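PDB 1IQ0: arginyl-trna synthetase from Thermus thermophilus, which probably catalyses the ATP-dependent joining of L-arginine to tRNA(Arg), releasing AMP and diphosphate, as a monomeric class I aminoacyl-tRNA synthetase. Local coordinates for residues Q250-L255 with D305-F310; E257-V262 with L368-Y373; V291-R294 with T298-Y301. All coordinates share one frame; numbering follows the deposited sequence.

Contact 1 (Q250-L255 with D305-F310); sequences QKALAL and DIAFQF
Ala252 and Ala307 meet where two helices of the class I catalytic domain cross almost perpendicularly: the axes of the short helical segments 250-255 and 305-310 cross at 95°, with a closest approach of 8.8 Å. The arrangement is a small helix-helix crossing with alanine at the point of contact, in the part of the chain that also carries strands 274-277 and 289-291. Backbone proximity comes first: the CA atoms of Ala252 and Ala307 are 5.0 Å apart, a spacing that methyl side chains permit. Ala252 CB points at the other helix and lies 3.6 Å from Ala307 CB, so one methyl rests against the other and against the backbone beside it.

One turn on from Ala307, the Phe310 ring takes contacts from Ala252 and, a turn further along its helix, from Leu255. Phe310 carries its ring on the side of its own backbone N (chi1 -82°), which turns CD1 and CE1 toward helix 250-255. Leu255 CG is swung the opposite way, anti to its N (chi1 178°), and the CD2 branch reaches the ring obliquely; Ala252 CB approaches the same ring obliquely, at 4.2 Å from Phe310 CD1. Ile306 CG2, from the preceding turn of the same helix, lies 3.7 Å above the plane of the Phe310 ring on one face, offset toward the rim.

No hydrogen bond joins the two segments, and the contact is wholly apolar. Leu316, in the loop after helix 301-312, touches both Ala252 and Phe310, while Leu363 and Ala367 of helix 361-370 pack on Ile306. Leu255 CD2 stands 3.8 Å from Phe310 CE1.

Contact 2 (E257-V262 with L368-Y373); sequences EQSPHV and LALAGY
Ser259 faces Leu370 with their CA atoms 6.6 Å apart, a type I beta turn from Ser259 to Val262 lying against the C-terminal end of helix 361-370. Leu370 supplies most of the apolar contact: its CD2 branch approaches the His261 ring obliquely, 3.7 Å from His261 ND1, and the two side chains cross at about a right angle. Pro260 CG sits over one face of the same imidazole, 3.8 Å above its plane and offset toward the rim.

Ser259 OG, anti to the backbone N (chi1 171°), lies beside its own carbonyl carbon and accepts from His261 N at 3.1 Å, forming an ST turn within the beta turn. A water at a short 2.5 Å from Ser259 OG donates to Leu370 O at 3.0 Å and so bridges loop and helix end where no direct hydrogen bond exists. That helix closes in a Schellman motif: Gly372, with positive phi (93°), ends the helical run, while Tyr373 N bonds back to Leu368 O and Gly372 N to Ala369 O. Nearby, Met276 of strand 274-277 touches both Val262 and Leu370, and Glu257 OE1 forms a salt bridge with Arg264.

Contact 3 (V291-R294 with T298-Y301); sequences VLLR and TATY
Arg294 sends CG back beside its own N (chi1 -57°) and then runs extended from CG to NE, which carries the guanidinium across to Thr298 and Ala299. Thr298 has CG2 anti to its backbone N, and this methyl sits at the edge of the guanidinium, near its plane, 3.4 Å from Arg294 NH1. The arrangement is a short beta-hairpin-like return of the chain: 291-294 and 298-301 are joined by a single backbone bridge between Leu293 and Ala299, whose CA atoms are 4.6 Å apart.

Two backbone hydrogen bonds flank that bridge. Arg294 N donates to Thr298 O at 3.0 Å, nearly straight at 168°, and Thr300 N donates to Leu292 O at 2.9 Å with a more bent angle of 148°. A third link, from Arg294 NH1 to Ala299 O, is weak. Arg294 and Thr300 side chains cross at about a right angle, with Thr300 OG1 over one face of the guanidinium, 4.1 Å from Arg294 NH2.

The chain turns a corner at Leu292. There Leu292 and Leu293 both pair with Leu274 of strand 274-277, forming a classic beta bulge. The CB of Leu292 points away from 298-301, and the side chain packs on Leu256 and Ile306. Thr300 occupies the N-cap position before helix 301-312, so the bridge leads directly into that helix. On the side of the bridge that faces helix 248-256, the CD2 branch of Leu293 reaches Ala299, meeting its CB at 3.9 Å.

Contact 1 is the buried one, contact 2 is partly buried, and contact 3 lies at the surface. Helix 301-312 ties all three together: contact 1 uses its middle, contact 3 leads into its start, and Phe310 also packs on Leu368 and Ala371 of contact 2. Helix 248-256 supplies one side of contact 1 and runs on into the loop of contact 2. From contact 3, Leu292 reaches Val262, and Leu293 reaches Leu253. Chemistry follows depth: methyls and a phenyl ring alone in contact 1, a leucine-imidazole contact and a bridging water in contact 2, mainly backbone hydrogen bonds and a guanidinium, with a small apolar touch, in contact 3.

Contact 1 (Q250-L255 with D305-F310)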
ATOM      1  N   GLN A 250      18.901  14.980 -20.246  1.00 23.88           N
ATOM      2  CA  GLN A 250      19.798  14.889 -21.398  1.00 25.23           C
ATOM      3  C   GLN A 250      20.382  13.494 -21.569  1.00 24.86           C
ATOM      4  O   GLN A 250      20.499  13.007 -22.689  1.00 26.01           O
ATOM      5  CB  GLN A 250      20.938  15.907 -21.279  1.00 38.99           C
ATOM      6  CG  GLN A 250      20.488  17.355 -21.412  1.00 52.75           C
ATOM      7  CD  GLN A 250      19.732  17.623 -22.712  1.00 59.93           C
ATOM      8  OE1 GLN A 250      20.247  17.384 -23.807  1.00 62.16           O
ATOM      9  NE2 GLN A 250      18.505  18.128 -22.592  1.00 59.84           N
ATOM     10  N   LYS A 251      20.757  12.861 -20.462  1.00 17.75           N
ATOM     11  CA  LYS A 251      21.317  11.517 -20.504  1.00 18.53           C
ATOM     12  C   LYS A 251      20.294  10.526 -21.040  1.00 20.29           C
ATOM     13  O   LYS A 251      20.635   9.649 -21.838  1.00 18.24           O
ATOM     14  CB  LYS A 251      21.779  11.079 -19.108  1.00 21.43           C
ATOM     15  CG  LYS A 251      22.956  11.889 -18.569  1.00 20.67           C
ATOM     16  CD  LYS A 251      23.297  11.537 -17.114  1.00 19.43           C
ATOM     17  CE  LYS A 251      24.362  12.504 -16.564  1.00 25.84           C
ATOM     18  NZ  LYS A 251      24.708  12.244 -15.132  1.00 27.51           N
ATOM     19  N   ALA A 252      19.041  10.664 -20.605  1.00 21.17           N
ATOM     20  CA  ALA A 252      17.985   9.764 -21.058  1.00 20.22           C
ATOM     21  C   ALA A 252      17.752   9.999 -22.538  1.00 21.73           C
ATOM     22  O   ALA A 252      17.646   9.050 -23.315  1.00 24.17           O
ATOM     23  CB  ALA A 252      16.682  10.012 -20.272  1.00 15.37           C
ATOM     24  N   LEU A 253      17.671  11.270 -22.919  1.00 26.04           N
ATOM     25  CA  LEU A 253      17.454  11.650 -24.310  1.00 26.10           C
ATOM     26  C   LEU A 253      18.563  11.095 -25.211  1.00 27.36           C
ATOM     27  O   LEU A 253      18.290  10.547 -26.280  1.00 27.11           O
ATOM     28  CB  LEU A 253      17.391  13.177 -24.424  1.00 25.39           C
ATOM     29  CG  LEU A 253      16.036  13.867 -24.650  1.00 25.53           C
ATOM     30  CD1 LEU A 253      14.895  13.002 -24.194  1.00 29.46           C
ATOM     31  CD2 LEU A 253      16.032  15.206 -23.926  1.00 25.94           C
ATOM     32  N   ALA A 254      19.811  11.218 -24.769  1.00 21.24           N
ATOM     33  CA  ALA A 254      20.940  10.724 -25.553  1.00 23.91           C
ATOM     34  C   ALA A 254      20.883   9.209 -25.683  1.00 24.40           C
ATOM     35  O   ALA A 254      21.200   8.661 -26.731  1.00 26.70           O
ATOM     36  CB  ALA A 254      22.262  11.145 -24.908  1.00 26.15           C
ATOM     37  N   LEU A 255      20.478   8.530 -24.617  1.00 24.24           N
ATOM     38  CA  LEU A 255      20.392   7.077 -24.658  1.00 23.62           C
ATOM     39  C   LEU A 255      19.268   6.644 -25.605  1.00 22.79           C
ATOM     40  O   LEU A 255      19.443   5.728 -26.407  1.00 25.07           O
ATOM     41  CB  LEU A 255      20.156   6.529 -23.246  1.00 30.92           C
ATOM     42  CG  LEU A 255      19.984   5.016 -23.085  1.00 34.87           C
ATOM     43  CD1 LEU A 255      21.180   4.273 -23.671  1.00 32.39           C
ATOM     44  CD2 LEU A 255      19.822   4.693 -21.605  1.00 33.99           C
ATOM     45  N   ASP A 305       9.629  11.772 -17.285  1.00 20.26           N
ATOM     46  CA  ASP A 305       9.216  10.586 -16.530  1.00 18.07           C
ATOM     47  C   ASP A 305      10.144   9.429 -16.884  1.00 15.61           C
ATOM     48  O   ASP A 305      10.532   8.642 -16.019  1.00 16.37           O
ATOM     49  CB  ASP A 305       7.767  10.190 -16.844  1.00 25.15           C
ATOM     50  CG  ASP A 305       6.751  11.158 -16.249  1.00 30.40           C
ATOM     51  OD1 ASP A 305       7.072  11.809 -15.231  1.00 31.17           O
ATOM     52  OD2 ASP A 305       5.629  11.257 -16.788  1.00 33.29           O
ATOM     53  N   ILE A 306      10.501   9.329 -18.161  1.00 18.59           N
ATOM     54  CA  ILE A 306      11.405   8.275 -18.605  1.00 17.97           C
ATOM     55  C   ILE A 306      12.780   8.410 -17.942  1.00 16.53           C
ATOM     56  O   ILE A 306      13.326   7.433 -17.433  1.00 17.94           O
ATOM     57  CB  ILE A 306      11.567   8.293 -20.145  1.00 16.79           C
ATOM     58  CG1 ILE A 306      10.252   7.867 -20.799  1.00 16.14           C
ATOM     59  CG2 ILE A 306      12.690   7.339 -20.577  1.00 18.36           C
ATOM     60  CD1 ILE A 306      10.206   8.122 -22.303  1.00 17.36           C
ATOM     61  N   ALA A 307      13.325   9.625 -17.941  1.00 19.83           N
ATOM     62  CA  ALA A 307      14.631   9.893 -17.338  1.00 16.76           C
ATOM     63  C   ALA A 307      14.677   9.423 -15.882  1.00 17.90           C
ATOM     64  O   ALA A 307      15.586   8.699 -15.479  1.00 20.23           O
ATOM     65  CB  ALA A 307      14.942  11.397 -17.402  1.00 16.29           C
ATOM     66  N   PHE A 308      13.683   9.848 -15.107  1.00 15.03           N
ATOM     67  CA  PHE A 308      13.573   9.504 -13.696  1.00 15.40           C
ATOM     68  C   PHE A 308      13.430   7.987 -13.511  1.00 15.42           C
ATOM     69  O   PHE A 308      14.055   7.403 -12.630  1.00 17.57           O
ATOM     70  CB  PHE A 308      12.375  10.249 -13.089  1.00 19.44           C
ATOM     71  CG  PHE A 308      12.317  10.209 -11.582  1.00 18.60           C
ATOM     72  CD1 PHE A 308      13.481  10.210 -10.822  1.00 19.13           C
ATOM     73  CD2 PHE A 308      11.087  10.243 -10.922  1.00 17.83           C
ATOM     74  CE1 PHE A 308      13.420  10.246  -9.423  1.00 18.38           C
ATOM     75  CE2 PHE A 308      11.018  10.281  -9.530  1.00 18.00           C
ATOM     76  CZ  PHE A 308      12.185  10.284  -8.781  1.00 15.04           C
ATOM     77  N   GLN A 309      12.605   7.354 -14.338  1.00 20.64           N
ATOM     78  CA  GLN A 309      12.422   5.905 -14.268  1.00 20.03           C
ATOM     79  C   GLN A 309      13.767   5.213 -14.508  1.00 21.13           C
ATOM     80  O   GLN A 309      14.088   4.228 -13.853  1.00 20.38           O
ATOM     81  CB  GLN A 309      11.430   5.438 -15.336  1.00 21.09           C
ATOM     82  CG  GLN A 309      11.135   3.940 -15.328  1.00 17.51           C
ATOM     83  CD  GLN A 309      10.368   3.501 -14.088  1.00 21.85           C
ATOM     84  OE1 GLN A 309       9.480   4.209 -13.615  1.00 23.76           O
ATOM     85  NE2 GLN A 309      10.699   2.321 -13.569  1.00 19.59           N
ATOM     86  N   PHE A 310      14.541   5.729 -15.459  1.00 17.84           N
ATOM     87  CA  PHE A 310      15.847   5.160 -15.772  1.00 15.75           C
ATOM     88  C   PHE A 310      16.784   5.198 -14.566  1.00 17.54           C
ATOM     89  O   PHE A 310      17.522   4.244 -14.314  1.00 22.96           O
ATOM     90  CB  PHE A 310      16.485   5.904 -16.955  1.00 14.11           C
ATOM     91  CG  PHE A 310      16.002   5.438 -18.311  1.00 19.79           C
ATOM     92  CD1 PHE A 310      16.605   5.913 -19.475  1.00 19.01           C
ATOM     93  CD2 PHE A 310      14.959   4.523 -18.428  1.00 20.83           C
ATOM     94  CE1 PHE A 310      16.182   5.488 -20.734  1.00 23.20           C
ATOM     95  CE2 PHE A 310      14.527   4.090 -19.688  1.00 19.86           C
ATOM     96  CZ  PHE A 310      15.142   4.574 -20.845  1.00 17.52           C
TER

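Contact 2 (E257-V262 with L368-Y373)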
ATOM      1  N   GLU A 257      17.929   8.347 -28.220  1.00 28.49           N
ATOM      2  CA  GLU A 257      18.202   8.667 -29.621  1.00 31.00           C
ATOM      3  C   GLU A 257      19.086   7.627 -30.303  1.00 30.82           C
ATOM      4  O   GLU A 257      19.278   7.674 -31.515  1.00 34.63           O
ATOM      5  CB  GLU A 257      18.840  10.056 -29.750  1.00 29.48           C
ATOM      6  CG  GLU A 257      17.946  11.182 -29.265  1.00 38.79           C
ATOM      7  CD  GLU A 257      18.518  12.559 -29.556  1.00 48.42           C
ATOM      8  OE1 GLU A 257      18.560  12.944 -30.746  1.00 50.73           O
ATOM      9  OE2 GLU A 257      18.926  13.257 -28.598  1.00 53.58           O
ATOM     10  N   GLN A 258      19.631   6.698 -29.523  1.00 39.66           N
ATOM     11  CA  GLN A 258      20.463   5.632 -30.076  1.00 38.51           C
ATOM     12  C   GLN A 258      19.561   4.610 -30.753  1.00 41.89           C
ATOM     13  O   GLN A 258      20.008   3.823 -31.589  1.00 44.47           O
ATOM     14  CB  GLN A 258      21.250   4.927 -28.972  1.00 30.16           C
ATOM     15  CG  GLN A 258      22.491   5.658 -28.506  1.00 28.09           C
ATOM     16  CD  GLN A 258      23.125   4.996 -27.296  1.00 29.97           C
ATOM     17  OE1 GLN A 258      23.241   3.764 -27.227  1.00 31.42           O
ATOM     18  NE2 GLN A 258      23.543   5.807 -26.337  1.00 31.80           N
ATOM     19  N   SER A 259      18.288   4.620 -30.372  1.00 37.31           N
ATOM     20  CA  SER A 259      17.311   3.696 -30.927  1.00 38.60           C
ATOM     21  C   SER A 259      16.817   4.131 -32.296  1.00 38.17           C
ATOM     22  O   SER A 259      16.583   5.315 -32.537  1.00 41.06           O
ATOM     23  CB  SER A 259      16.108   3.567 -29.992  1.00 35.42           C
ATOM     24  OG  SER A 259      15.068   2.832 -30.612  1.00 34.50           O
ATOM     25  N   PRO A 260      16.655   3.173 -33.216  1.00 40.39           N
ATOM     26  CA  PRO A 260      16.175   3.503 -34.558  1.00 38.95           C
ATOM     27  C   PRO A 260      14.719   3.974 -34.508  1.00 39.44           C
ATOM     28  O   PRO A 260      14.234   4.620 -35.437  1.00 41.40           O
ATOM     29  CB  PRO A 260      16.347   2.189 -35.314  1.00 44.33           C
ATOM     30  CG  PRO A 260      16.135   1.157 -34.241  1.00 44.59           C
ATOM     31  CD  PRO A 260      16.934   1.731 -33.096  1.00 43.32           C
ATOM     32  N   HIS A 261      14.030   3.660 -33.412  1.00 32.23           N
ATOM     33  CA  HIS A 261      12.635   4.060 -33.249  1.00 33.61           C
ATOM     34  C   HIS A 261      12.464   5.402 -32.534  1.00 32.54           C
ATOM     35  O   HIS A 261      11.354   5.786 -32.173  1.00 31.84           O
ATOM     36  CB  HIS A 261      11.866   2.964 -32.519  1.00 42.18           C
ATOM     37  CG  HIS A 261      11.922   1.644 -33.219  1.00 45.11           C
ATOM     38  ND1 HIS A 261      12.622   0.566 -32.722  1.00 46.62           N
ATOM     39  CD2 HIS A 261      11.429   1.254 -34.418  1.00 41.75           C
ATOM     40  CE1 HIS A 261      12.560  -0.432 -33.585  1.00 44.89           C
ATOM     41  NE2 HIS A 261      11.844  -0.039 -34.624  1.00 43.44           N
ATOM     42  N   VAL A 262      13.573   6.102 -32.324  1.00 38.29           N
ATOM     43  CA  VAL A 262      13.558   7.425 -31.695  1.00 36.80           C
ATOM     44  C   VAL A 262      14.202   8.337 -32.728  1.00 38.62           C
ATOM     45  O   VAL A 262      15.402   8.251 -32.981  1.00 38.04           O
ATOM     46  CB  VAL A 262      14.383   7.450 -30.388  1.00 28.94           C
ATOM     47  CG1 VAL A 262      14.622   8.887 -29.948  1.00 28.20           C
ATOM     48  CG2 VAL A 262      13.635   6.697 -29.295  1.00 24.67           C
ATOM     49  N   LEU A 368      11.627   1.620 -21.685  1.00 23.38           N
ATOM     50  CA  LEU A 368      12.549   0.648 -21.113  1.00 25.52           C
ATOM     51  C   LEU A 368      12.885  -0.444 -22.139  1.00 28.04           C
ATOM     52  O   LEU A 368      14.030  -0.869 -22.236  1.00 31.93           O
ATOM     53  CB  LEU A 368      11.955   0.025 -19.844  1.00 25.45           C
ATOM     54  CG  LEU A 368      12.010   0.881 -18.575  1.00 20.93           C
ATOM     55  CD1 LEU A 368      11.058   0.316 -17.537  1.00 21.01           C
ATOM     56  CD2 LEU A 368      13.438   0.920 -18.035  1.00 20.03           C
ATOM     57  N   ALA A 369      11.897  -0.890 -22.909  1.00 27.98           N
ATOM     58  CA  ALA A 369      12.148  -1.928 -23.916  1.00 29.18           C
ATOM     59  C   ALA A 369      13.038  -1.410 -25.054  1.00 29.78           C
ATOM     60  O   ALA A 369      14.042  -2.035 -25.404  1.00 28.83           O
ATOM     61  CB  ALA A 369      10.821  -2.456 -24.482  1.00 22.45           C
ATOM     62  N   LEU A 370      12.678  -0.261 -25.618  1.00 40.49           N
ATOM     63  CA  LEU A 370      13.451   0.325 -26.711  1.00 40.19           C
ATOM     64  C   LEU A 370      14.892   0.624 -26.312  1.00 41.65           C
ATOM     65  O   LEU A 370      15.801   0.583 -27.145  1.00 40.62           O
ATOM     66  CB  LEU A 370      12.777   1.606 -27.201  1.00 28.67           C
ATOM     67  CG  LEU A 370      11.430   1.367 -27.883  1.00 29.90           C
ATOM     68  CD1 LEU A 370      10.736   2.690 -28.158  1.00 31.25           C
ATOM     69  CD2 LEU A 370      11.659   0.591 -29.177  1.00 32.97           C
ATOM     70  N   ALA A 371      15.100   0.925 -25.037  1.00 30.45           N
ATOM     71  CA  ALA A 371      16.436   1.223 -24.548  1.00 29.83           C
ATOM     72  C   ALA A 371      17.187  -0.086 -24.343  1.00 30.85           C
ATOM     73  O   ALA A 371      18.357  -0.084 -23.977  1.00 31.22           O
ATOM     74  CB  ALA A 371      16.354   1.997 -23.231  1.00 27.43           C
ATOM     75  N   GLY A 372      16.501  -1.204 -24.565  1.00 39.95           N
ATOM     76  CA  GLY A 372      17.136  -2.498 -24.409  1.00 40.28           C
ATOM     77  C   GLY A 372      16.983  -3.140 -23.042  1.00 41.18           C
ATOM     78  O   GLY A 372      17.860  -3.880 -22.599  1.00 43.05           O
ATOM     79  N   TYR A 373      15.872  -2.858 -22.368  1.00 28.90           N
ATOM     80  CA  TYR A 373      15.608  -3.434 -21.052  1.00 29.41           C
ATOM     81  C   TYR A 373      14.197  -3.989 -21.006  1.00 30.64           C
ATOM     82  O   TYR A 373      13.368  -3.546 -20.213  1.00 29.66           O
ATOM     83  CB  TYR A 373      15.784  -2.382 -19.956  1.00 31.92           C
ATOM     84  CG  TYR A 373      17.177  -1.815 -19.890  1.00 27.99           C
ATOM     85  CD1 TYR A 373      17.529  -0.693 -20.634  1.00 26.60           C
ATOM     86  CD2 TYR A 373      18.158  -2.423 -19.103  1.00 25.96           C
ATOM     87  CE1 TYR A 373      18.832  -0.179 -20.598  1.00 27.63           C
ATOM     88  CE2 TYR A 373      19.460  -1.923 -19.061  1.00 30.20           C
ATOM     89  CZ  TYR A 373      19.789  -0.801 -19.809  1.00 28.36           C
ATOM     90  OH  TYR A 373      21.070  -0.300 -19.759  1.00 30.18           O
TER
HETATM   91  O   HOH W   1      15.244   0.407 -30.118  1.00 44.01           O

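Contact 3 (V291-R294 with T298-Y301)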
ATOM      1  N   VAL A 291       5.844  12.066 -27.884  1.00 33.55           N
ATOM      2  CA  VAL A 291       6.764  13.164 -28.141  1.00 31.02           C
ATOM      3  C   VAL A 291       7.697  13.333 -26.947  1.00 29.56           C
ATOM      4  O   VAL A 291       7.240  13.389 -25.811  1.00 28.26           O
ATOM      5  CB  VAL A 291       6.012  14.489 -28.378  1.00 32.08           C
ATOM      6  CG1 VAL A 291       7.008  15.612 -28.646  1.00 28.06           C
ATOM      7  CG2 VAL A 291       5.051  14.337 -29.547  1.00 33.24           C
ATOM      8  N   LEU A 292       9.003  13.386 -27.209  1.00 26.45           N
ATOM      9  CA  LEU A 292       9.992  13.567 -26.151  1.00 23.28           C
ATOM     10  C   LEU A 292      10.364  15.050 -26.121  1.00 25.91           C
ATOM     11  O   LEU A 292      10.337  15.683 -25.065  1.00 25.11           O
ATOM     12  CB  LEU A 292      11.235  12.702 -26.417  1.00 22.60           C
ATOM     13  CG  LEU A 292      11.029  11.178 -26.445  1.00 24.05           C
ATOM     14  CD1 LEU A 292      12.327  10.471 -26.807  1.00 22.03           C
ATOM     15  CD2 LEU A 292      10.544  10.702 -25.086  1.00 20.48           C
ATOM     16  N   LEU A 293      10.705  15.594 -27.289  1.00 25.23           N
ATOM     17  CA  LEU A 293      11.049  17.009 -27.428  1.00 25.44           C
ATOM     18  C   LEU A 293      10.138  17.649 -28.471  1.00 27.37           C
ATOM     19  O   LEU A 293      10.036  17.156 -29.593  1.00 29.38           O
ATOM     20  CB  LEU A 293      12.506  17.185 -27.878  1.00 26.68           C
ATOM     21  CG  LEU A 293      13.636  16.855 -26.899  1.00 29.09           C
ATOM     22  CD1 LEU A 293      14.984  17.099 -27.567  1.00 28.63           C
ATOM     23  CD2 LEU A 293      13.504  17.715 -25.658  1.00 31.49           C
ATOM     24  N   ARG A 294       9.464  18.735 -28.105  1.00 34.84           N
ATOM     25  CA  ARG A 294       8.598  19.420 -29.061  1.00 36.30           C
ATOM     26  C   ARG A 294       9.525  20.128 -30.042  1.00 36.39           C
ATOM     27  O   ARG A 294      10.711  20.301 -29.757  1.00 36.62           O
ATOM     28  CB  ARG A 294       7.693  20.433 -28.351  1.00 32.55           C
ATOM     29  CG  ARG A 294       6.823  19.819 -27.256  1.00 36.95           C
ATOM     30  CD  ARG A 294       5.739  20.779 -26.790  1.00 41.23           C
ATOM     31  NE  ARG A 294       5.001  20.273 -25.630  1.00 48.19           N
ATOM     32  CZ  ARG A 294       5.503  20.193 -24.398  1.00 50.17           C
ATOM     33  NH1 ARG A 294       6.747  20.587 -24.161  1.00 49.36           N
ATOM     34  NH2 ARG A 294       4.761  19.719 -23.397  1.00 44.22           N
ATOM     35  N   THR A 298      11.503  22.255 -26.321  1.00 32.14           N
ATOM     36  CA  THR A 298      11.060  22.016 -24.950  1.00 34.05           C
ATOM     37  C   THR A 298      10.804  20.539 -24.638  1.00 34.96           C
ATOM     38  O   THR A 298      10.120  19.843 -25.389  1.00 33.96           O
ATOM     39  CB  THR A 298       9.779  22.810 -24.648  1.00 35.22           C
ATOM     40  OG1 THR A 298      10.041  24.212 -24.805  1.00 38.28           O
ATOM     41  CG2 THR A 298       9.314  22.547 -23.226  1.00 36.84           C
ATOM     42  N   ALA A 299      11.353  20.071 -23.520  1.00 39.05           N
ATOM     43  CA  ALA A 299      11.189  18.684 -23.111  1.00 38.43           C
ATOM     44  C   ALA A 299       9.771  18.437 -22.623  1.00 40.05           C
ATOM     45  O   ALA A 299       9.140  19.309 -22.025  1.00 43.79           O
ATOM     46  CB  ALA A 299      12.179  18.335 -22.019  1.00 29.78           C
ATOM     47  N   THR A 300       9.280  17.233 -22.875  1.00 28.59           N
ATOM     48  CA  THR A 300       7.932  16.858 -22.478  1.00 26.24           C
ATOM     49  C   THR A 300       7.948  16.176 -21.112  1.00 26.12           C
ATOM     50  O   THR A 300       9.006  15.751 -20.639  1.00 23.59           O
ATOM     51  CB  THR A 300       7.331  15.890 -23.514  1.00 46.71           C
ATOM     52  OG1 THR A 300       5.926  15.765 -23.295  1.00 51.43           O
ATOM     53  CG2 THR A 300       7.966  14.519 -23.386  1.00 42.56           C
ATOM     54  N   TYR A 301       6.780  16.075 -20.478  1.00 32.56           N
ATOM     55  CA  TYR A 301       6.675  15.404 -19.180  1.00 39.00           C
ATOM     56  C   TYR A 301       6.988  13.916 -19.348  1.00 35.55           C
ATOM     57  O   TYR A 301       7.491  13.261 -18.431  1.00 32.24           O
ATOM     58  CB  TYR A 301       5.271  15.575 -18.593  1.00 62.70           C
ATOM     59  CG  TYR A 301       5.031  16.941 -17.999  1.00 76.57           C
ATOM     60  CD1 TYR A 301       4.990  18.077 -18.805  1.00 77.32           C
ATOM     61  CD2 TYR A 301       4.879  17.104 -16.623  1.00 79.07           C
ATOM     62  CE1 TYR A 301       4.803  19.341 -18.254  1.00 79.62           C
ATOM     63  CE2 TYR A 301       4.692  18.362 -16.064  1.00 80.82           C
ATOM     64  CZ  TYR A 301       4.657  19.475 -16.882  1.00 82.89           C
ATOM     65  OH  TYR A 301       4.480  20.722 -16.331  1.00 87.65           O
TER